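PDB 6V82: tryptophan synthase alpha chain from Chlamydia trachomatis, which probably cleaves indoleglycerol phosphate to indole and glyceraldehyde 3-phosphate, the aldol half of the last step of tryptophan biosynthesis. Local coordinates for residues Ile149-Ala154 against Phe171-Pro176; Val203-Ile208 against Gly223-Thr228. One frame throughout, in Å; residues are numbered along the deposited sequence.

Contact 1 of 2, residues Ile149-Ala154 against Phe171-Pro176; sequences ILLISA and FLYYIP
I152 is the side chain to follow here, because it lies across two residues of the neighbouring strand. From CB, CG1 stands between the backbone N and the carbonyl carbon (chi1 62°), 3.5 Å from CD2 of Y174 and also against the carbonyl oxygen of Y173. CD1 then runs on, with chi2 extended, to 3.6 Å from CD1 of L172, crossing that side chain nearly at a right angle. V194 and F198 of helix 187-198 close over I152 from outside the barrel.

The two strands are parallel and belong to the beta-alpha-beta unit 147-153, 158-167, 172-175 of the TIM barrel. Three backbone bonds join them: Y173 N donates to L150 O, I152 N to Y173 O, and I175 N to I152 O, each at 3.0 Å. Ahead of these, L150 N is 4.4 Å from F171 O, too far for a direct bond; a water accepts from L150 N and lies within hydrogen-bonding distance of F171 O, though that second bond is less certain.

On the other face L151 lies alongside Y173, pointing the same way, its CG 3.7 Å from Y173 CB; the Y173 hydroxyl is hydrogen-bonded to E44 OE2, of a predicted catalytic residue, and R205 makes a cation-pi contact with the ring. F171 CE1 sits over the centre of the Y173 ring. I149 puts CG2 over a face of the F171 ring, 4.0 Å from the centroid in a CH-pi contact, displaced toward the rim.

Contact 2 of 2, residues Val203-Ile208 against Gly223-Thr228; sequences VDRRDI and GFIVKT
D207 OD1 takes two backbone N-H groups from the segment 223-228: K227 N at 2.9 Å and T228 N at 3.3 Å. This carboxylate ties the chain just past the seventh strand of the TIM barrel to the residues that follow the eighth. Both donors reach OD1 from the same face of the carboxylate plane, T228 N on the syn side and K227 N from well above the plane. The other oxygen, OD2, accepts from T228 OG1 at 2.7 Å, also on its syn side. With CG anti to the backbone N of D207 (chi1 -168°), the carboxylate extends across to K227 and T228 and fixes both the peptide N-H groups and the threonine hydroxyl.

The backbones meet directly one residue later, where I208 N donates to I225 O over 3.0 Å. Around that bond I208 crosses F224 at nearly a right angle, its CB 3.8 Å from F224 CD2, while I208 O lies against the CA and side chain of V226.

At the corner, D204 OD1 accepts from R206 N in an Asx turn, and D204 OD2 forms a salt bridge to R206 NH1 and a hydrogen bond with Y220 OH. V203 packs its CG1 on the carbonyl oxygen of G223.

Toward the barrel interior, R205 NH2 and K227 NZ come within 4.1 Å of each other, and each base has an acid of its own: E44 for R205 and D55 for K227, the two predicted proton acceptors, so the neighbouring positive charges are probably offset. I225 runs out extended and crosses the arginine obliquely, chi1 175° and chi2 170°, and its CD1 comes to 3.4 Å from R205 NH1.

In the fold
Contact 1 comes first along the chain and closes before contact 2 opens; helix 187-198 lies between them. Their centres are 11 Å apart in one parallel barrel sheet. Contact 1 pairs the fifth and sixth strands, contact 2 brings together the seventh and eighth, and the sixth and seventh are neighbours: L172 O and V203 N lie 2.8 Å apart, as do Y174 N and V203 O, probable hydrogen bonds in both cases. The four segments therefore follow one another round the barrel wall. Contact 1 and contact 2 both reach the inner side of the barrel where the two predicted proton acceptors lie, so together they line the predicted active site.

Contact 1 of 2, residues Ile149-Ala154 against Phe171-Pro176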
loop_
_atom_site.group_PDB
_atom_site.type_symbol
_atom_site.label_atom_id
_atom_site.label_comp_id
_atom_site.label_asym_id
_atom_site.label_seq_id
_atom_site.Cartn_x
_atom_site.Cartn_y
_atom_site.Cartn_z
ATOM N N ILE A 149 -35.185 -31.296 22.260
ATOM C CA ILE A 149 -34.019 -31.968 22.823
ATOM C C ILE A 149 -32.959 -30.908 23.090
ATOM O O ILE A 149 -32.348 -30.378 22.155
ATOM C CB ILE A 149 -33.485 -33.055 21.884
ATOM C CG1 ILE A 149 -34.613 -33.956 21.406
ATOM C CG2 ILE A 149 -32.465 -33.900 22.600
ATOM C CD1 ILE A 149 -35.294 -34.720 22.529
ATOM N N LEU A 150 -32.725 -30.602 24.361
ATOM C CA LEU A 150 -31.873 -29.480 24.730
ATOM C C LEU A 150 -30.525 -29.988 25.226
ATOM O O LEU A 150 -30.360 -31.172 25.515
ATOM C CB LEU A 150 -32.558 -28.622 25.797
ATOM C CG LEU A 150 -33.478 -27.498 25.308
ATOM C CD1 LEU A 150 -34.453 -27.968 24.248
ATOM C CD2 LEU A 150 -34.234 -26.892 26.478
ATOM N N LEU A 151 -29.552 -29.075 25.299
ATOM C CA LEU A 151 -28.180 -29.385 25.698
ATOM C C LEU A 151 -27.786 -28.538 26.904
ATOM O O LEU A 151 -27.981 -27.318 26.900
ATOM C CB LEU A 151 -27.191 -29.132 24.555
ATOM C CG LEU A 151 -27.116 -30.098 23.367
ATOM C CD1 LEU A 151 -28.151 -29.789 22.310
ATOM C CD2 LEU A 151 -25.721 -30.035 22.767
ATOM N N ILE A 152 -27.230 -29.178 27.935
ATOM C CA ILE A 152 -26.796 -28.459 29.122
ATOM C C ILE A 152 -25.336 -28.771 29.394
ATOM O O ILE A 152 -24.803 -29.808 28.993
ATOM C CB ILE A 152 -27.646 -28.775 30.369
ATOM C CG1 ILE A 152 -27.536 -30.245 30.739
ATOM C CG2 ILE A 152 -29.098 -28.414 30.132
ATOM C CD1 ILE A 152 -28.681 -30.708 31.600
ATOM N N SER A 153 -24.697 -27.841 30.082
ATOM C CA SER A 153 -23.300 -27.914 30.462
ATOM C C SER A 153 -23.205 -27.791 31.979
ATOM O O SER A 153 -24.187 -27.474 32.660
ATOM C CB SER A 153 -22.495 -26.808 29.762
ATOM O OG SER A 153 -21.102 -27.063 29.837
ATOM N N ALA A 154 -22.011 -28.057 32.519
ATOM C CA ALA A 154 -21.813 -27.877 33.953
ATOM C C ALA A 154 -22.075 -26.434 34.362
ATOM O O ALA A 154 -22.729 -26.171 35.380
ATOM C CB ALA A 154 -20.404 -28.303 34.350
ATOM N N PHE A 171 -35.212 -36.497 26.507
ATOM C CA PHE A 171 -33.953 -36.655 27.222
ATOM C C PHE A 171 -33.138 -35.389 27.007
ATOM O O PHE A 171 -33.431 -34.584 26.119
ATOM C CB PHE A 171 -33.181 -37.889 26.755
ATOM C CG PHE A 171 -32.658 -37.771 25.352
ATOM C CD1 PHE A 171 -31.345 -37.407 25.116
ATOM C CD2 PHE A 171 -33.490 -38.010 24.267
ATOM C CE1 PHE A 171 -30.859 -37.288 23.821
ATOM C CE2 PHE A 171 -33.012 -37.893 22.968
ATOM C CZ PHE A 171 -31.691 -37.532 22.748
ATOM N N LEU A 172 -32.115 -35.224 27.838
ATOM C CA LEU A 172 -31.215 -34.078 27.786
ATOM C C LEU A 172 -29.831 -34.536 27.371
ATOM O O LEU A 172 -29.306 -35.519 27.906
ATOM C CB LEU A 172 -31.116 -33.379 29.137
ATOM C CG LEU A 172 -32.124 -32.276 29.392
ATOM C CD1 LEU A 172 -31.998 -31.830 30.836
ATOM C CD2 LEU A 172 -31.876 -31.119 28.443
ATOM N N TYR A 173 -29.244 -33.823 26.426
ATOM C CA TYR A 173 -27.833 -33.989 26.155
ATOM C C TYR A 173 -27.021 -33.205 27.175
ATOM O O TYR A 173 -27.408 -32.116 27.607
ATOM C CB TYR A 173 -27.493 -33.512 24.755
ATOM C CG TYR A 173 -27.777 -34.495 23.654
ATOM C CD1 TYR A 173 -27.200 -35.752 23.661
ATOM C CD2 TYR A 173 -28.575 -34.141 22.574
ATOM C CE1 TYR A 173 -27.436 -36.643 22.639
ATOM C CE2 TYR A 173 -28.811 -35.019 21.545
ATOM C CZ TYR A 173 -28.239 -36.272 21.583
ATOM O OH TYR A 173 -28.473 -37.164 20.561
ATOM N N TYR A 174 -25.880 -33.771 27.551
ATOM C CA TYR A 174 -24.989 -33.183 28.536
ATOM C C TYR A 174 -23.588 -33.128 27.952
ATOM O O TYR A 174 -23.107 -34.124 27.406
ATOM C CB TYR A 174 -25.006 -33.999 29.827
ATOM C CG TYR A 174 -24.321 -33.312 30.960
ATOM C CD1 TYR A 174 -22.967 -33.504 31.187
ATOM C CD2 TYR A 174 -25.019 -32.456 31.800
ATOM C CE1 TYR A 174 -22.321 -32.873 32.218
ATOM C CE2 TYR A 174 -24.380 -31.813 32.846
ATOM C CZ TYR A 174 -23.024 -32.028 33.050
ATOM O OH TYR A 174 -22.355 -31.401 34.081
ATOM N N ILE A 175 -22.945 -31.966 28.046
ATOM C CA ILE A 175 -21.574 -31.792 27.562
ATOM C C ILE A 175 -20.657 -31.561 28.753
ATOM O O ILE A 175 -20.489 -30.411 29.180
ATOM C CB ILE A 175 -21.451 -30.616 26.582
ATOM C CG1 ILE A 175 -22.705 -30.477 25.728
ATOM C CG2 ILE A 175 -20.229 -30.801 25.706
ATOM C CD1 ILE A 175 -22.710 -29.222 24.895
ATOM N N PRO A 176 -20.048 -32.595 29.317
ATOM C CA PRO A 176 -19.249 -32.417 30.535
ATOM C C PRO A 176 -17.863 -31.852 30.241
ATOM O O PRO A 176 -17.454 -31.692 29.089
ATOM C CB PRO A 176 -19.165 -33.834 31.111
ATOM C CG PRO A 176 -19.307 -34.725 29.923
ATOM C CD PRO A 176 -20.191 -34.011 28.938
HETATM O O HOH W 1 -34.459 -31.894 26.048
#

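Contact 2 of 2, residues Val203-Ile208 against Gly223-Thr228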
loop_
_atom_site.group_PDB
_atom_site.type_symbol
_atom_site.label_atom_id
_atom_site.label_comp_id
_atom_site.label_asym_id
_atom_site.label_seq_id
_atom_site.Cartn_x
_atom_site.Cartn_y
_atom_site.Cartn_z
ATOM N N VAL A 203 -27.881 -37.860 28.551
ATOM C CA VAL A 203 -26.996 -38.551 27.623
ATOM C C VAL A 203 -25.744 -37.712 27.414
ATOM O O VAL A 203 -25.833 -36.532 27.053
ATOM C CB VAL A 203 -27.694 -38.841 26.283
ATOM C CG1 VAL A 203 -26.711 -39.465 25.293
ATOM C CG2 VAL A 203 -28.887 -39.746 26.512
ATOM N N ASP A 204 -24.582 -38.329 27.646
ATOM C CA ASP A 204 -23.297 -37.723 27.317
ATOM C C ASP A 204 -23.200 -37.476 25.813
ATOM O O ASP A 204 -23.268 -38.414 25.006
ATOM C CB ASP A 204 -22.165 -38.637 27.787
ATOM C CG ASP A 204 -20.811 -37.931 27.862
ATOM O OD1 ASP A 204 -20.521 -37.071 26.999
ATOM O OD2 ASP A 204 -20.031 -38.251 28.794
ATOM N N ARG A 205 -23.022 -36.210 25.446
ATOM C CA ARG A 205 -23.005 -35.752 24.062
ATOM C C ARG A 205 -21.687 -36.047 23.344
ATOM O O ARG A 205 -21.585 -35.799 22.139
ATOM C CB ARG A 205 -23.313 -34.247 24.049
ATOM C CG ARG A 205 -23.414 -33.544 22.689
ATOM C CD ARG A 205 -24.561 -34.039 21.831
ATOM N NE ARG A 205 -24.640 -33.289 20.577
ATOM C CZ ARG A 205 -25.421 -33.616 19.543
ATOM N NH1 ARG A 205 -26.215 -34.691 19.602
ATOM N NH2 ARG A 205 -25.406 -32.866 18.441
ATOM N N ARG A 206 -20.681 -36.589 24.028
ATOM C CA ARG A 206 -19.379 -36.742 23.392
ATOM C C ARG A 206 -19.409 -37.817 22.308
ATOM O O ARG A 206 -20.174 -38.784 22.368
ATOM C CB ARG A 206 -18.311 -37.061 24.430
ATOM C CG ARG A 206 -18.176 -38.519 24.817
ATOM C CD ARG A 206 -16.935 -38.701 25.689
ATOM N NE ARG A 206 -17.185 -38.429 27.107
ATOM C CZ ARG A 206 -17.119 -37.231 27.689
ATOM N NH1 ARG A 206 -17.366 -37.124 28.986
ATOM N NH2 ARG A 206 -16.813 -36.143 26.990
ATOM N N ASP A 207 -18.567 -37.627 21.301
ATOM C CA ASP A 207 -18.557 -38.505 20.139
ATOM C C ASP A 207 -17.872 -39.816 20.488
ATOM O O ASP A 207 -16.686 -39.836 20.825
ATOM C CB ASP A 207 -17.848 -37.816 18.976
ATOM C CG ASP A 207 -18.044 -38.535 17.650
ATOM O OD1 ASP A 207 -18.800 -39.532 17.577
ATOM O OD2 ASP A 207 -17.416 -38.089 16.670
ATOM N N ILE A 208 -18.615 -40.908 20.417
ATOM C CA ILE A 208 -18.083 -42.237 20.680
ATOM C C ILE A 208 -17.856 -42.932 19.352
ATOM O O ILE A 208 -18.697 -42.854 18.444
ATOM C CB ILE A 208 -19.033 -43.058 21.567
ATOM C CG1 ILE A 208 -19.282 -42.327 22.878
ATOM C CG2 ILE A 208 -18.436 -44.416 21.832
ATOM C CD1 ILE A 208 -18.031 -42.134 23.668
ATOM N N GLY A 223 -27.098 -43.049 27.684
ATOM C CA GLY A 223 -26.804 -43.526 26.348
ATOM C C GLY A 223 -25.539 -42.865 25.856
ATOM O O GLY A 223 -24.984 -41.979 26.510
ATOM N N PHE A 224 -25.087 -43.309 24.690
ATOM C CA PHE A 224 -23.966 -42.674 24.010
ATOM C C PHE A 224 -24.356 -42.403 22.565
ATOM O O PHE A 224 -25.240 -43.064 22.011
ATOM C CB PHE A 224 -22.693 -43.536 24.071
ATOM C CG PHE A 224 -22.801 -44.828 23.322
ATOM C CD1 PHE A 224 -23.395 -45.936 23.908
ATOM C CD2 PHE A 224 -22.304 -44.942 22.034
ATOM C CE1 PHE A 224 -23.495 -47.131 23.218
ATOM C CE2 PHE A 224 -22.396 -46.136 21.341
ATOM C CZ PHE A 224 -22.992 -47.231 21.932
ATOM N N ILE A 225 -23.701 -41.422 21.956
ATOM C CA ILE A 225 -23.983 -41.049 20.579
ATOM C C ILE A 225 -22.749 -41.328 19.731
ATOM O O ILE A 225 -21.622 -40.996 20.121
ATOM C CB ILE A 225 -24.437 -39.581 20.468
ATOM C CG1 ILE A 225 -24.617 -39.183 19.003
ATOM C CG2 ILE A 225 -23.471 -38.641 21.161
ATOM C CD1 ILE A 225 -25.285 -37.826 18.827
ATOM N N VAL A 226 -22.966 -41.975 18.592
ATOM C CA VAL A 226 -21.960 -42.152 17.554
ATOM C C VAL A 226 -22.229 -41.065 16.519
ATOM O O VAL A 226 -23.097 -41.219 15.652
ATOM C CB VAL A 226 -22.036 -43.548 16.929
ATOM C CG1 VAL A 226 -21.002 -43.691 15.838
ATOM C CG2 VAL A 226 -21.898 -44.629 17.993
ATOM N N LYS A 227 -21.498 -39.957 16.610
ATOM C CA LYS A 227 -21.750 -38.803 15.752
ATOM C C LYS A 227 -21.005 -38.881 14.423
ATOM O O LYS A 227 -21.602 -38.663 13.364
ATOM C CB LYS A 227 -21.363 -37.513 16.484
ATOM C CG LYS A 227 -21.550 -36.242 15.665
ATOM C CD LYS A 227 -23.018 -36.062 15.279
ATOM C CE LYS A 227 -23.228 -34.837 14.388
ATOM N NZ LYS A 227 -23.094 -33.524 15.105
ATOM N N THR A 228 -19.706 -39.174 14.463
ATOM C CA THR A 228 -18.845 -39.148 13.283
ATOM C C THR A 228 -18.731 -40.501 12.574
ATOM O O THR A 228 -18.749 -40.550 11.337
ATOM C CB THR A 228 -17.444 -38.659 13.678
ATOM O OG1 THR A 228 -17.503 -37.274 14.049
ATOM C CG2 THR A 228 -16.451 -38.821 12.535
#